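Local structure of fimbriae-associated protein FAP1 (2X12) at residues F156-T161 / G337-S342; G216-T221 / N249-I254; D224-T229 / A275-A280; A284-K289 / Y333-V338. The protein probably serves in bacterial adhesion and biofilm formation as part of a cell-wall-anchored, serine-rich fimbria whose adhesion is modulated by pH. One frame throughout, in Å; residues are numbered along the deposited sequence.

Contact 1 (F156-T161 / G337-S342)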
loop_
_atom_site.group_PDB
_atom_site.type_symbol
_atom_site.label_atom_id
_atom_site.label_comp_id
_atom_site.label_asym_id
_atom_site.label_seq_id
_atom_site.Cartn_x
_atom_site.Cartn_y
_atom_site.Cartn_z
ATOM N N PHE A 156 6.095 -2.819 12.627
ATOM C CA PHE A 156 7.143 -2.398 11.741
ATOM C C PHE A 156 7.761 -1.061 12.085
ATOM O O PHE A 156 8.683 -0.670 11.429
ATOM C CB PHE A 156 6.593 -2.285 10.358
ATOM C CG PHE A 156 5.703 -3.431 9.945
ATOM C CD1 PHE A 156 6.096 -4.734 10.074
ATOM C CD2 PHE A 156 4.502 -3.197 9.294
ATOM C CE1 PHE A 156 5.265 -5.802 9.592
ATOM C CE2 PHE A 156 3.684 -4.264 8.805
ATOM C CZ PHE A 156 4.062 -5.541 8.976
ATOM N N SER A 157 7.243 -0.364 13.085
ATOM C CA SER A 157 7.840 0.878 13.604
ATOM C C SER A 157 9.306 1.153 13.247
ATOM O O SER A 157 9.661 2.254 12.732
ATOM C CB SER A 157 7.837 0.874 15.141
ATOM O OG SER A 157 6.979 -0.120 15.677
ATOM N N ASN A 158 10.171 0.191 13.587
ATOM C CA ASN A 158 11.605 0.459 13.652
ATOM C C ASN A 158 12.239 0.685 12.307
ATOM O O ASN A 158 12.962 1.655 12.102
ATOM C CB ASN A 158 12.332 -0.657 14.384
ATOM C CG ASN A 158 11.960 -0.704 15.796
ATOM O OD1 ASN A 158 11.329 0.233 16.279
ATOM N ND2 ASN A 158 12.299 -1.780 16.476
ATOM N N GLY A 159 11.969 -0.207 11.389
ATOM C CA GLY A 159 12.456 -0.010 10.050
ATOM C C GLY A 159 11.334 0.442 9.172
ATOM O O GLY A 159 10.143 0.110 9.384
ATOM N N GLY A 160 11.686 1.198 8.153
ATOM C CA GLY A 160 10.634 1.628 7.214
ATOM C C GLY A 160 9.504 2.532 7.730
ATOM O O GLY A 160 9.312 2.717 8.921
ATOM N N THR A 161 8.694 2.951 6.758
ATOM C CA THR A 161 8.240 4.315 6.572
ATOM C C THR A 161 6.787 4.361 6.218
ATOM O O THR A 161 6.351 3.566 5.413
ATOM C CB THR A 161 8.991 4.850 5.382
ATOM O OG1 THR A 161 10.377 4.522 5.551
ATOM C CG2 THR A 161 8.831 6.340 5.262
ATOM N N GLY A 337 11.756 -4.741 7.621
ATOM C CA GLY A 337 11.994 -5.574 8.770
ATOM C C GLY A 337 10.850 -5.482 9.773
ATOM O O GLY A 337 10.350 -4.391 10.093
ATOM N N VAL A 338 10.447 -6.647 10.252
ATOM C CA VAL A 338 9.527 -6.784 11.327
ATOM C C VAL A 338 10.319 -6.520 12.569
ATOM O O VAL A 338 11.382 -7.051 12.708
ATOM C CB VAL A 338 8.988 -8.202 11.362
ATOM C CG1 VAL A 338 8.333 -8.484 12.689
ATOM C CG2 VAL A 338 8.019 -8.378 10.229
ATOM N N ASN A 339 9.791 -5.681 13.456
ATOM C CA ASN A 339 10.511 -5.209 14.631
ATOM C C ASN A 339 11.082 -6.394 15.352
ATOM O O ASN A 339 10.411 -7.410 15.529
ATOM C CB ASN A 339 9.564 -4.412 15.551
ATOM C CG ASN A 339 9.232 -3.021 15.020
ATOM O OD1 ASN A 339 9.717 -2.586 13.970
ATOM N ND2 ASN A 339 8.406 -2.316 15.764
ATOM N N ALA A 340 12.331 -6.273 15.766
ATOM C CA ALA A 340 13.044 -7.396 16.405
ATOM C C ALA A 340 12.196 -8.197 17.427
ATOM O O ALA A 340 12.328 -9.402 17.541
ATOM C CB ALA A 340 14.338 -6.872 17.101
ATOM N N ASP A 341 11.324 -7.529 18.164
ATOM C CA ASP A 341 10.644 -8.184 19.281
ATOM C C ASP A 341 9.175 -8.481 19.016
ATOM O O ASP A 341 8.428 -8.799 19.926
ATOM C CB ASP A 341 10.806 -7.329 20.542
ATOM C CG ASP A 341 10.368 -5.879 20.333
ATOM O OD1 ASP A 341 10.567 -5.296 19.209
ATOM O OD2 ASP A 341 9.828 -5.339 21.324
ATOM N N SER A 342 8.755 -8.347 17.771
ATOM C CA SER A 342 7.471 -8.858 17.370
ATOM C C SER A 342 7.658 -10.135 16.562
ATOM O O SER A 342 6.682 -10.782 16.216
ATOM C CB SER A 342 6.715 -7.847 16.518
ATOM O OG SER A 342 6.741 -6.527 17.038
#
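Two loops of the antiparallel beta domain meet where N339, just beyond strand 330-336, reaches into the turn formed by F156, S157 and N158 ahead of strand 162-163. The side-chain amide of N339 uses both its ends. Its OD1 accepts from the backbone N of N158 (2.8 Å, with an N-H...O angle of 162°), the donor lying somewhat tilted from the carbonyl plane. Its ND2 donates a hydrogen bond to S157 OG at 2.6 Å, and that hydroxyl lies in the amide plane, which ties the rotation of the amide to the position of the serine. The first torsion of N339 sets CG beside its own backbone N (chi1 -74°) and aims the amide across at the other loop. N158 adds a second layer: the two side chains cross at about a right angle, yet their amide planes are only 16° apart and stack, with N158 ND2 3.6 Å from N339 CG. Asparagine suits position 339, being short and able to accept and donate at once; at 158 its flat amide gives a surface to stack on. The apolar part of the contact is formed by V338 CG2, which comes in plane to the edge of the F156 ring, 3.8 Å from F156 CE1, and both side chains rest on F151 of strand 148-152. D155, just before the first segment, bonds the backbone of N339 and the hydroxyl of S342, while S342 N returns to N339 O at 2.9 Å, closing a beta turn. The N339 amide thus ties two irregular loops beside the antiparallel sheet.

Contact 2 (G216-T221 / N249-I254); sequences GIYIDT and NGSKGI
I219 and I254 pair at the point where strand 254-263 joins strand 212-220, the start of an antiparallel ladder in the curled sheet. Along the first strand, I217 comes first: its backbone pairs with Y256, further along the neighbouring strand, and its side chain goes into the interior beside V233 and I270. Y218 follows with its ring carried along the other segment. CG is anti to the backbone N (chi1 164°), which brings CE1 to 3.7 Å from the carbonyl carbon of G253 and OH to 2.9 Å from K252 O. A long aromatic suits this position because it spans three residues of the loop, and Y302 meets the same ring edge-to-face. I219 supplies the two backbone bonds of the pair: its N donates to I254 O at 3.0 Å, and its O accepts from I254 N at 3.1 Å. Its branched aliphatic side chain meets P230 and F272 of the facing sheet. At D220 the loop comes close to the strand, the CA of D220 lying 4.1 Å from the CA of G253. Glycine fits there twice over, having no side chain to intrude and accepting a positive phi of 87°. D220 OD1 accepts from S222 N, just past the end of its own strand. Ahead of G253 the loop is shaped by an Asx turn, in which S251 N donates to N249 OD1 at 2.6 Å, while D304 OD2 bonds both S251 OG and N249 ND2.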
loop_
_atom_site.group_PDB
_atom_site.type_symbol
_atom_site.label_atom_id
_atom_site.label_comp_id
_atom_site.label_asym_id
_atom_site.label_seq_id
_atom_site.Cartn_x
_atom_site.Cartn_y
_atom_site.Cartn_z
ATOM N N GLY A 216 -6.545 1.341 -6.599
ATOM C CA GLY A 216 -5.417 0.544 -6.985
ATOM C C GLY A 216 -4.430 0.422 -5.859
ATOM O O GLY A 216 -4.388 1.309 -4.990
ATOM N N ILE A 217 -3.608 -0.642 -5.901
ATOM C CA ILE A 217 -2.559 -0.886 -4.908
ATOM C C ILE A 217 -1.294 -1.151 -5.661
ATOM O O ILE A 217 -1.255 -2.010 -6.507
ATOM C CB ILE A 217 -2.934 -2.083 -4.063
ATOM C CG1 ILE A 217 -1.949 -2.305 -2.913
ATOM C CG2 ILE A 217 -3.068 -3.297 -4.930
ATOM C CD1 ILE A 217 -1.880 -1.159 -1.947
ATOM N N TYR A 218 -0.274 -0.355 -5.421
ATOM C CA TYR A 218 1.019 -0.612 -6.046
ATOM C C TYR A 218 1.766 -1.424 -5.030
ATOM O O TYR A 218 1.792 -1.049 -3.878
ATOM C CB TYR A 218 1.760 0.678 -6.277
ATOM C CG TYR A 218 3.227 0.509 -6.554
ATOM C CD1 TYR A 218 3.716 0.347 -7.830
ATOM C CD2 TYR A 218 4.142 0.540 -5.536
ATOM C CE1 TYR A 218 5.100 0.211 -8.074
ATOM C CE2 TYR A 218 5.490 0.413 -5.766
ATOM C CZ TYR A 218 5.973 0.242 -7.027
ATOM O OH TYR A 218 7.346 0.105 -7.186
ATOM N N ILE A 219 2.387 -2.511 -5.452
ATOM C CA ILE A 219 3.107 -3.372 -4.556
ATOM C C ILE A 219 4.421 -3.792 -5.168
ATOM O O ILE A 219 4.452 -4.270 -6.315
ATOM C CB ILE A 219 2.379 -4.682 -4.350
ATOM C CG1 ILE A 219 0.925 -4.463 -3.962
ATOM C CG2 ILE A 219 3.124 -5.557 -3.325
ATOM C CD1 ILE A 219 0.218 -5.796 -3.536
ATOM N N ASP A 220 5.496 -3.695 -4.397
ATOM C CA ASP A 220 6.836 -4.023 -4.904
ATOM C C ASP A 220 7.475 -5.002 -3.923
ATOM O O ASP A 220 7.653 -4.688 -2.736
ATOM C CB ASP A 220 7.644 -2.728 -5.021
ATOM C CG ASP A 220 9.096 -2.933 -5.449
ATOM O OD1 ASP A 220 9.587 -4.057 -5.631
ATOM O OD2 ASP A 220 9.790 -1.919 -5.604
ATOM N N THR A 221 7.810 -6.191 -4.408
ATOM C CA THR A 221 8.504 -7.165 -3.598
ATOM C C THR A 221 9.881 -7.486 -4.159
ATOM O O THR A 221 10.485 -8.540 -3.863
ATOM C CB THR A 221 7.692 -8.430 -3.507
ATOM O OG1 THR A 221 7.415 -8.903 -4.819
ATOM C CG2 THR A 221 6.396 -8.165 -2.796
ATOM N N ASN A 249 10.981 4.502 -15.249
ATOM C CA ASN A 249 11.699 5.119 -14.154
ATOM C C ASN A 249 12.395 4.060 -13.339
ATOM O O ASN A 249 12.764 4.304 -12.205
ATOM C CB ASN A 249 10.715 5.912 -13.267
ATOM C CG ASN A 249 9.886 5.008 -12.318
ATOM O OD1 ASN A 249 10.117 3.803 -12.262
ATOM N ND2 ASN A 249 8.955 5.595 -11.553
ATOM N N GLY A 250 12.483 2.851 -13.868
ATOM C CA GLY A 250 13.162 1.782 -13.160
ATOM C C GLY A 250 12.539 1.160 -11.908
ATOM O O GLY A 250 13.121 0.180 -11.383
ATOM N N SER A 251 11.406 1.673 -11.421
ATOM C CA SER A 251 10.653 0.970 -10.388
ATOM C C SER A 251 10.212 -0.381 -10.894
ATOM O O SER A 251 9.642 -0.497 -11.942
ATOM C CB SER A 251 9.389 1.712 -9.989
ATOM O OG SER A 251 9.687 3.002 -9.487
ATOM N N LYS A 252 10.476 -1.419 -10.131
ATOM C CA LYS A 252 10.016 -2.768 -10.480
ATOM C C LYS A 252 8.710 -2.857 -9.740
ATOM O O LYS A 252 8.321 -1.891 -9.082
ATOM C CB LYS A 252 11.071 -3.802 -10.047
ATOM C CG LYS A 252 12.333 -3.697 -10.949
ATOM C CD LYS A 252 13.620 -4.169 -10.300
ATOM C CE LYS A 252 14.813 -3.548 -11.050
ATOM N NZ LYS A 252 16.050 -4.387 -10.932
ATOM N N GLY A 253 7.939 -3.909 -9.816
ATOM C CA GLY A 253 6.690 -3.753 -9.019
ATOM C C GLY A 253 5.555 -3.084 -9.744
ATOM O O GLY A 253 5.777 -2.364 -10.696
ATOM N N ILE A 254 4.334 -3.386 -9.306
ATOM C CA ILE A 254 3.125 -3.366 -10.177
ATOM C C ILE A 254 1.862 -2.781 -9.536
ATOM O O ILE A 254 1.587 -2.964 -8.340
ATOM C CB ILE A 254 2.749 -4.802 -10.578
ATOM C CG1 ILE A 254 3.990 -5.559 -11.079
ATOM C CG2 ILE A 254 1.651 -4.802 -11.602
ATOM C CD1 ILE A 254 3.695 -6.830 -11.901
#

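Contact 3 (D224-T229 / A275-A280)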
loop_
_atom_site.group_PDB
_atom_site.type_symbol
_atom_site.label_atom_id
_atom_site.label_comp_id
_atom_site.label_asym_id
_atom_site.label_seq_id
_atom_site.Cartn_x
_atom_site.Cartn_y
_atom_site.Cartn_z
ATOM N N ASP A 224 13.238 -7.871 -1.890
ATOM C CA ASP A 224 13.400 -9.131 -1.161
ATOM C C ASP A 224 13.374 -10.298 -2.131
ATOM O O ASP A 224 12.469 -10.465 -3.005
ATOM C CB ASP A 224 12.336 -9.298 -0.085
ATOM C CG ASP A 224 12.829 -10.137 1.123
ATOM O OD1 ASP A 224 13.800 -10.959 1.004
ATOM O OD2 ASP A 224 12.222 -9.966 2.217
ATOM N N SER A 225 14.429 -11.069 -2.000
ATOM C CA SER A 225 14.617 -12.216 -2.819
ATOM C C SER A 225 13.922 -13.387 -2.154
ATOM O O SER A 225 13.822 -14.440 -2.736
ATOM C CB SER A 225 16.099 -12.488 -2.937
ATOM O OG SER A 225 16.674 -12.507 -1.640
ATOM N N LYS A 226 13.452 -13.223 -0.932
ATOM C CA LYS A 226 12.751 -14.312 -0.244
ATOM C C LYS A 226 11.240 -14.166 -0.367
ATOM O O LYS A 226 10.466 -15.074 -0.114
ATOM C CB LYS A 226 13.177 -14.324 1.229
ATOM C CG LYS A 226 14.645 -14.606 1.396
ATOM C CD LYS A 226 15.149 -14.245 2.781
ATOM C CE LYS A 226 16.073 -15.347 3.359
ATOM N NZ LYS A 226 17.144 -15.836 2.420
ATOM N N LEU A 227 10.842 -12.983 -0.776
ATOM C CA LEU A 227 9.449 -12.669 -0.924
ATOM C C LEU A 227 9.167 -12.596 -2.400
ATOM O O LEU A 227 9.859 -11.894 -3.164
ATOM C CB LEU A 227 9.147 -11.341 -0.254
ATOM C CG LEU A 227 7.709 -10.989 0.080
ATOM C CD1 LEU A 227 7.203 -11.821 1.208
ATOM C CD2 LEU A 227 7.677 -9.546 0.465
ATOM N N SER A 228 8.144 -13.336 -2.783
ATOM C CA SER A 228 7.812 -13.565 -4.177
ATOM C C SER A 228 6.783 -12.532 -4.590
ATOM O O SER A 228 6.224 -11.911 -3.748
ATOM C CB SER A 228 7.263 -14.997 -4.307
ATOM O OG SER A 228 5.978 -15.044 -3.668
ATOM N N THR A 229 6.518 -12.346 -5.869
ATOM C CA THR A 229 5.491 -11.366 -6.229
ATOM C C THR A 229 4.195 -11.788 -5.562
ATOM O O THR A 229 4.110 -12.933 -5.080
ATOM C CB THR A 229 5.267 -11.245 -7.744
ATOM O OG1 THR A 229 4.938 -12.523 -8.274
ATOM C CG2 THR A 229 6.511 -10.688 -8.460
ATOM N N ALA A 275 4.204 -15.245 -1.020
ATOM C CA ALA A 275 4.934 -16.402 -0.455
ATOM C C ALA A 275 6.312 -15.965 0.083
ATOM O O ALA A 275 7.010 -15.168 -0.541
ATOM C CB ALA A 275 5.042 -17.559 -1.491
ATOM N N PHE A 276 6.679 -16.453 1.267
ATOM C CA PHE A 276 7.940 -16.062 1.913
ATOM C C PHE A 276 8.807 -17.292 2.168
ATOM O O PHE A 276 8.406 -18.168 2.886
ATOM C CB PHE A 276 7.657 -15.348 3.227
ATOM C CG PHE A 276 8.886 -14.814 3.915
ATOM C CD1 PHE A 276 9.386 -15.413 5.030
ATOM C CD2 PHE A 276 9.537 -13.710 3.458
ATOM C CE1 PHE A 276 10.514 -14.918 5.676
ATOM C CE2 PHE A 276 10.685 -13.222 4.114
ATOM C CZ PHE A 276 11.154 -13.828 5.208
ATOM N N SER A 277 10.004 -17.346 1.598
ATOM C CA SER A 277 10.817 -18.564 1.620
ATOM C C SER A 277 11.860 -18.594 2.747
ATOM O O SER A 277 12.811 -19.392 2.708
ATOM C CB SER A 277 11.564 -18.704 0.300
ATOM O OG SER A 277 12.558 -17.695 0.232
ATOM N N GLY A 278 11.708 -17.726 3.733
ATOM C CA GLY A 278 12.633 -17.697 4.857
ATOM C C GLY A 278 11.971 -18.258 6.092
ATOM O O GLY A 278 10.771 -18.539 6.071
ATOM N N ARG A 279 12.762 -18.437 7.151
ATOM C CA ARG A 279 12.237 -18.817 8.450
ATOM C C ARG A 279 11.810 -17.564 9.205
ATOM O O ARG A 279 12.088 -16.459 8.779
ATOM C CB ARG A 279 13.283 -19.546 9.246
ATOM C CG ARG A 279 13.620 -20.951 8.740
ATOM C CD ARG A 279 14.721 -21.533 9.670
ATOM N NE ARG A 279 14.887 -22.992 9.655
ATOM C CZ ARG A 279 15.743 -23.649 10.451
ATOM N NH1 ARG A 279 16.497 -22.972 11.318
ATOM N NH2 ARG A 279 15.866 -24.984 10.393
ATOM N N ALA A 280 11.141 -17.722 10.334
ATOM C CA ALA A 280 10.670 -16.572 11.071
ATOM C C ALA A 280 11.756 -15.505 11.281
ATOM O O ALA A 280 11.493 -14.323 11.124
ATOM C CB ALA A 280 10.145 -17.022 12.391
#
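K226, F276 and A275 give up the most surface where strand 227-235 begins beside the end of strand 268-276. K226 contributes mainly its backbone and the aliphatic part of its chain. Its carbonyl O accepts from S277 N at 2.9 Å and more weakly from S277 OG, while its CB lies 4.0 Å from F276 CE2. The methylenes then bend at chi3 and chi4, bringing CE near G278. A lysine suits this border, since its stem can lie on the protein while its ammonium remains at the periphery. F276 stands opposite L227 in an antiparallel non-hydrogen-bonded pair. The first torsion (chi1 -176°) extends the ring away from the backbone N, and L227 CD1 lies at the ring's edge, 3.8 Å from F276 CD2; the two side chains cross at about a right angle, and L283 touches the same ring. A275 O accepts from S228 N at 3.1 Å; its small methyl lies beside S228 OG, to which A275 N gives a weak bond. On the approach to the strand, D224 OD1 accepts a hydrogen bond from K226 N, which lies above the carboxylate plane, in an Asx turn. The chemistry is thus divided, with regular backbone bonds setting the register, aliphatic-aromatic packing filling the inner side, and the hydroxyls of S228 and S277 adding weak bonds.

Contact 4 (A284-K289 / Y333-V338)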
loop_
_atom_site.group_PDB
_atom_site.type_symbol
_atom_site.label_atom_id
_atom_site.label_comp_id
_atom_site.label_asym_id
_atom_site.label_seq_id
_atom_site.Cartn_x
_atom_site.Cartn_y
_atom_site.Cartn_z
ATOM N N ALA A 284 13.281 -10.221 9.876
ATOM C CA ALA A 284 13.972 -8.966 10.228
ATOM C C ALA A 284 14.443 -8.207 8.995
ATOM O O ALA A 284 14.907 -7.051 9.104
ATOM C CB ALA A 284 15.129 -9.208 11.193
ATOM N N ASP A 285 14.263 -8.841 7.831
ATOM C CA ASP A 285 14.728 -8.321 6.528
ATOM C C ASP A 285 13.663 -8.326 5.433
ATOM O O ASP A 285 13.975 -8.163 4.266
ATOM C CB ASP A 285 15.953 -9.131 6.082
ATOM C CG ASP A 285 17.219 -8.676 6.773
ATOM O OD1 ASP A 285 17.544 -7.499 6.510
ATOM O OD2 ASP A 285 17.866 -9.454 7.552
ATOM N N LEU A 286 12.416 -8.500 5.828
ATOM C CA LEU A 286 11.286 -8.436 4.922
ATOM C C LEU A 286 11.114 -7.023 4.398
ATOM O O LEU A 286 10.800 -6.108 5.141
ATOM C CB LEU A 286 10.012 -8.842 5.672
ATOM C CG LEU A 286 8.669 -8.803 4.950
ATOM C CD1 LEU A 286 8.504 -10.011 4.049
ATOM C CD2 LEU A 286 7.535 -8.724 5.976
ATOM N N GLU A 287 11.283 -6.851 3.106
ATOM C CA GLU A 287 11.152 -5.558 2.507
ATOM C C GLU A 287 10.023 -5.572 1.480
ATOM O O GLU A 287 10.101 -6.261 0.460
ATOM C CB GLU A 287 12.491 -5.169 1.865
ATOM C CG GLU A 287 13.561 -4.636 2.859
ATOM C CD GLU A 287 15.020 -4.811 2.355
ATOM O OE1 GLU A 287 15.187 -4.726 1.112
ATOM O OE2 GLU A 287 15.984 -5.051 3.173
ATOM N N ILE A 288 8.992 -4.781 1.724
ATOM C CA ILE A 288 7.872 -4.724 0.800
ATOM C C ILE A 288 7.244 -3.363 0.877
ATOM O O ILE A 288 7.214 -2.784 1.948
ATOM C CB ILE A 288 6.831 -5.806 1.109
ATOM C CG1 ILE A 288 5.730 -5.792 0.069
ATOM C CG2 ILE A 288 6.238 -5.610 2.493
ATOM C CD1 ILE A 288 4.632 -6.720 0.410
ATOM N N LYS A 289 6.754 -2.853 -0.254
ATOM C CA LYS A 289 6.193 -1.495 -0.281
ATOM C C LYS A 289 4.817 -1.537 -0.843
ATOM O O LYS A 289 4.599 -2.261 -1.801
ATOM C CB LYS A 289 7.056 -0.594 -1.165
ATOM C CG LYS A 289 6.748 0.917 -1.083
ATOM C CD LYS A 289 7.872 1.731 -1.767
ATOM C CE LYS A 289 7.462 3.185 -2.036
ATOM N NZ LYS A 289 8.241 3.806 -3.106
ATOM N N TYR A 333 2.926 2.270 2.900
ATOM C CA TYR A 333 3.945 1.960 3.845
ATOM C C TYR A 333 5.006 1.176 3.180
ATOM O O TYR A 333 4.727 0.440 2.248
ATOM C CB TYR A 333 3.327 1.129 4.926
ATOM C CG TYR A 333 4.106 1.115 6.202
ATOM C CD1 TYR A 333 5.051 0.174 6.440
ATOM C CD2 TYR A 333 3.883 2.059 7.174
ATOM C CE1 TYR A 333 5.738 0.157 7.645
ATOM C CE2 TYR A 333 4.578 2.066 8.342
ATOM C CZ TYR A 333 5.501 1.113 8.594
ATOM O OH TYR A 333 6.190 1.143 9.808
ATOM N N GLN A 334 6.227 1.329 3.646
ATOM C CA GLN A 334 7.350 0.516 3.179
ATOM C C GLN A 334 7.779 -0.317 4.379
ATOM O O GLN A 334 8.064 0.222 5.435
ATOM C CB GLN A 334 8.489 1.418 2.778
ATOM C CG GLN A 334 9.830 0.739 2.657
ATOM C CD GLN A 334 10.312 0.675 1.226
ATOM O OE1 GLN A 334 10.439 1.646 0.543
ATOM N NE2 GLN A 334 10.562 -0.464 0.784
ATOM N N VAL A 335 7.814 -1.625 4.255
ATOM C CA VAL A 335 8.285 -2.421 5.354
ATOM C C VAL A 335 9.754 -2.675 5.188
ATOM O O VAL A 335 10.216 -2.922 4.089
ATOM C CB VAL A 335 7.580 -3.747 5.391
ATOM C CG1 VAL A 335 8.172 -4.612 6.508
ATOM C CG2 VAL A 335 6.111 -3.538 5.563
ATOM N N SER A 336 10.504 -2.626 6.269
ATOM C CA SER A 336 11.915 -2.906 6.152
ATOM C C SER A 336 12.359 -3.572 7.419
ATOM O O SER A 336 13.229 -3.074 8.145
ATOM C CB SER A 336 12.738 -1.652 5.847
ATOM O OG SER A 336 14.025 -2.032 5.384
ATOM N N GLY A 337 11.756 -4.741 7.621
ATOM C CA GLY A 337 11.994 -5.574 8.770
ATOM C C GLY A 337 10.850 -5.482 9.773
ATOM O O GLY A 337 10.350 -4.391 10.093
ATOM N N VAL A 338 10.447 -6.647 10.252
ATOM C CA VAL A 338 9.527 -6.784 11.327
ATOM C C VAL A 338 10.319 -6.520 12.569
ATOM O O VAL A 338 11.382 -7.051 12.708
ATOM C CB VAL A 338 8.988 -8.202 11.362
ATOM C CG1 VAL A 338 8.333 -8.484 12.689
ATOM C CG2 VAL A 338 8.019 -8.378 10.229
#
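I288 and V335 form an antiparallel hydrogen-bonded pair in which V335 N donates almost straight to I288 O (2.7 Å, 173°) and I288 N donates to V335 O at 3.2 Å, the axes of strands 287-289 and 333-336 running 177° apart. A third bond, G337 N to L286 O, continues the ladder past the strand ends. I288 and V335 point the same way, side by side, with I288 CG2 3.7 Å from V335 CG2. Beta-branched residues favour the extended backbone and give this face its bulk. L286 extends it, CD2 lying 4.2 Å from V335 CG1 and just within touch of V338. The other face is polar: K289 stretches out in an extended chain and Q334, bent at chi2, lays OE1 3.5 Å from K289 CD, while E287 CG approaches S336 OG. G337, with phi 104°, has backbone angles that suit glycine, and its bare CA sits 3.3 Å from A284 O. On the far side of K289, strand 212-220 carries the sheet on through D220; beyond Q334 the backbone of T161 bonds it, leading into strand 162-163. The face of L286 and I288 looks onto the second sheet, where L227, I191 and W193 receive it, joining the two sheets as in a beta sandwich.

In the fold
Near the N-terminal end of the modelled chain, loop 156-161, between strands 148-152 and 162-163, is met by 337-342, which follows strand 330-336; contact 1 thus closes the longest loop, within which contacts 2 and 3 fall. Contact 2 opens at 216-221 and closes at 249-254. Before it closes, the chain has already passed 224-229, which finds its partner at 275-280; contacts 2 and 3 therefore cross. Contact 4 comes afterwards, in series, joining 284-289 to 333-338 and ending on the same stretch as contact 1, with G337 and V338 shared. Contacts 2 and 4 lie in one curled sheet, linked between D220 and K289, and contact 3 belongs to the facing sheet, where L227 touches L286 and T221.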